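Local coordinates for protein 5'-methylthioadenosine nucleosidase / s-adenosylhomocysteine nucleosidase (Brucella melitensis bv. 1, PDB 4PR3) that belongs to the phosphorylase superfamily of alpha/beta proteins and holds adenine in its ligand pocket, at residues 65-70 with 171-176. Numbering follows the deposited sequence.
Sequences VNLASA and YACLRA
Leu67 reaches across to the helix of residues 171-176 with a single methyl, CD2, which rests against both Cys173 and Ala176, one helical turn apart. At Cys173, CD2 of Leu67 lies 3.7 Å from CA of Cys173 and 3.8 Å from its CB, so the methyl rests against the root of that side chain; SG is slightly farther from the same methyl, at 4.0 Å. Farther along the same helix face, CB of Ala176 stands 4.1 Å from CD2 of Leu67. The first torsion of Leu67 accounts for this placement: CG is anti to the backbone N (chi1 -169°), carrying the branch out toward the partner helix.

Ala176 directs its methyl at the opposing backbone, 4.2 Å from N of Ala68, and the two alanine CB atoms are 4.5 Å apart. With such small side chains the backbones come close: CA of Ala68 and CA of Ala176 are separated by 5.2 Å, and the local axes approach to 8.9 Å at a crossing angle of -26°. All four touching residues are buried, and the side-chain contacts between them are apolar. Ala172 extends the small-residue interface to Ala63 and Ala64, whereas Ala68 also packs on Ala68 of the second subunit.

The nearly parallel packing, built from one leucine, a cysteine and small alanines, joins helices 60-76 and 170-180 at the dimer interface and beside the central mixed sheet, where Tyr171 and Leu174 pack on Val106 of strand 100-108, an arrangement consistent with the alpha/beta fold of the phosphorylase superfamily.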
loop_
_atom_site.group_PDB
_atom_site.type_symbol
_atom_site.label_atom_id
_atom_site.label_comp_id
_atom_site.label_asym_id
_atom_site.label_seq_id
_atom_site.Cartn_x
_atom_site.Cartn_y
_atom_site.Cartn_z
ATOM N N VAL A 65 0.859 0.318 -5.187
ATOM C CA VAL A 65 1.525 -0.486 -6.201
ATOM C C VAL A 65 1.375 0.126 -7.593
ATOM O O VAL A 65 2.358 0.281 -8.318
ATOM C CB VAL A 65 1.016 -1.947 -6.201
ATOM C CG1 VAL A 65 1.540 -2.700 -7.418
ATOM C CG2 VAL A 65 1.427 -2.659 -4.921
ATOM N N ASN A 66 0.149 0.487 -7.956
ATOM C CA ASN A 66 -0.120 1.043 -9.277
ATOM C C ASN A 66 0.516 2.409 -9.534
ATOM O O ASN A 66 1.034 2.658 -10.620
ATOM C CB ASN A 66 -1.626 1.106 -9.546
ATOM C CG ASN A 66 -2.228 -0.260 -9.812
ATOM O OD1 ASN A 66 -1.562 -1.153 -10.342
ATOM N ND2 ASN A 66 -3.494 -0.430 -9.445
ATOM N N LEU A 67 0.479 3.294 -8.544
ATOM C CA LEU A 67 1.021 4.638 -8.729
ATOM C C LEU A 67 2.545 4.662 -8.677
ATOM O O LEU A 67 3.179 5.416 -9.414
ATOM C CB LEU A 67 0.432 5.625 -7.719
ATOM C CG LEU A 67 0.732 7.106 -7.978
ATOM C CD1 LEU A 67 0.281 7.527 -9.374
ATOM C CD2 LEU A 67 0.085 7.986 -6.921
ATOM N N ALA A 68 3.135 3.839 -7.816
ATOM C CA ALA A 68 4.591 3.763 -7.728
ATOM C C ALA A 68 5.192 3.217 -9.019
ATOM O O ALA A 68 6.285 3.614 -9.417
ATOM C CB ALA A 68 5.024 2.918 -6.544
ATOM N N SER A 69 4.470 2.310 -9.669
ATOM C CA SER A 69 4.918 1.742 -10.935
ATOM C C SER A 69 4.840 2.779 -12.042
ATOM O O SER A 69 5.778 2.936 -12.823
ATOM C CB SER A 69 4.076 0.524 -11.319
ATOM O OG SER A 69 4.369 -0.582 -10.489
ATOM N N ALA A 70 3.712 3.478 -12.106
ATOM C CA ALA A 70 3.504 4.493 -13.129
ATOM C C ALA A 70 4.548 5.596 -13.010
ATOM O O ALA A 70 5.157 5.992 -14.001
ATOM C CB ALA A 70 2.103 5.068 -13.031
ATOM N N TYR A 171 -3.426 8.553 1.124
ATOM C CA TYR A 171 -2.159 8.388 1.842
ATOM C C TYR A 171 -1.184 7.497 1.072
ATOM O O TYR A 171 0.026 7.711 1.103
ATOM C CB TYR A 171 -2.372 7.837 3.256
ATOM C CG TYR A 171 -1.079 7.584 3.998
ATOM C CD1 TYR A 171 -0.489 8.583 4.767
ATOM C CD2 TYR A 171 -0.441 6.351 3.925
ATOM C CE1 TYR A 171 0.698 8.356 5.437
ATOM C CE2 TYR A 171 0.741 6.119 4.587
ATOM C CZ TYR A 171 1.308 7.122 5.342
ATOM O OH TYR A 171 2.489 6.883 6.002
ATOM N N ALA A 172 -1.715 6.491 0.389
ATOM C CA ALA A 172 -0.884 5.617 -0.424
ATOM C C ALA A 172 -0.315 6.380 -1.620
ATOM O O ALA A 172 0.813 6.128 -2.048
ATOM C CB ALA A 172 -1.678 4.411 -0.883
ATOM N N CYS A 173 -1.100 7.312 -2.154
ATOM C CA CYS A 173 -0.645 8.154 -3.253
ATOM C C CYS A 173 0.491 9.052 -2.793
ATOM O O CYS A 173 1.470 9.249 -3.513
ATOM C CB CYS A 173 -1.789 9.017 -3.785
ATOM S SG CYS A 173 -3.135 8.093 -4.551
ATOM N N LEU A 174 0.349 9.587 -1.584
ATOM C CA LEU A 174 1.331 10.496 -1.015
ATOM C C LEU A 174 2.703 9.853 -0.900
ATOM O O LEU A 174 3.702 10.422 -1.345
ATOM C CB LEU A 174 0.875 10.980 0.361
ATOM C CG LEU A 174 1.829 11.977 1.022
ATOM C CD1 LEU A 174 1.995 13.206 0.141
ATOM C CD2 LEU A 174 1.338 12.365 2.401
ATOM N N ARG A 175 2.748 8.668 -0.299
ATOM C CA ARG A 175 4.011 7.966 -0.095
ATOM C C ARG A 175 4.663 7.620 -1.425
ATOM O O ARG A 175 5.885 7.619 -1.539
ATOM C CB ARG A 175 3.802 6.709 0.747
ATOM C CG ARG A 175 3.291 6.990 2.145
ATOM C CD ARG A 175 4.269 7.843 2.947
ATOM N NE ARG A 175 5.560 7.181 3.115
ATOM C CZ ARG A 175 6.707 7.638 2.624
ATOM N NH1 ARG A 175 6.735 8.774 1.937
ATOM N NH2 ARG A 175 7.829 6.961 2.825
ATOM N N ALA A 176 3.839 7.340 -2.429
ATOM C CA ALA A 176 4.328 7.086 -3.778
ATOM C C ALA A 176 4.929 8.353 -4.393
ATOM O O ALA A 176 5.988 8.306 -5.020
ATOM C CB ALA A 176 3.209 6.545 -4.655
#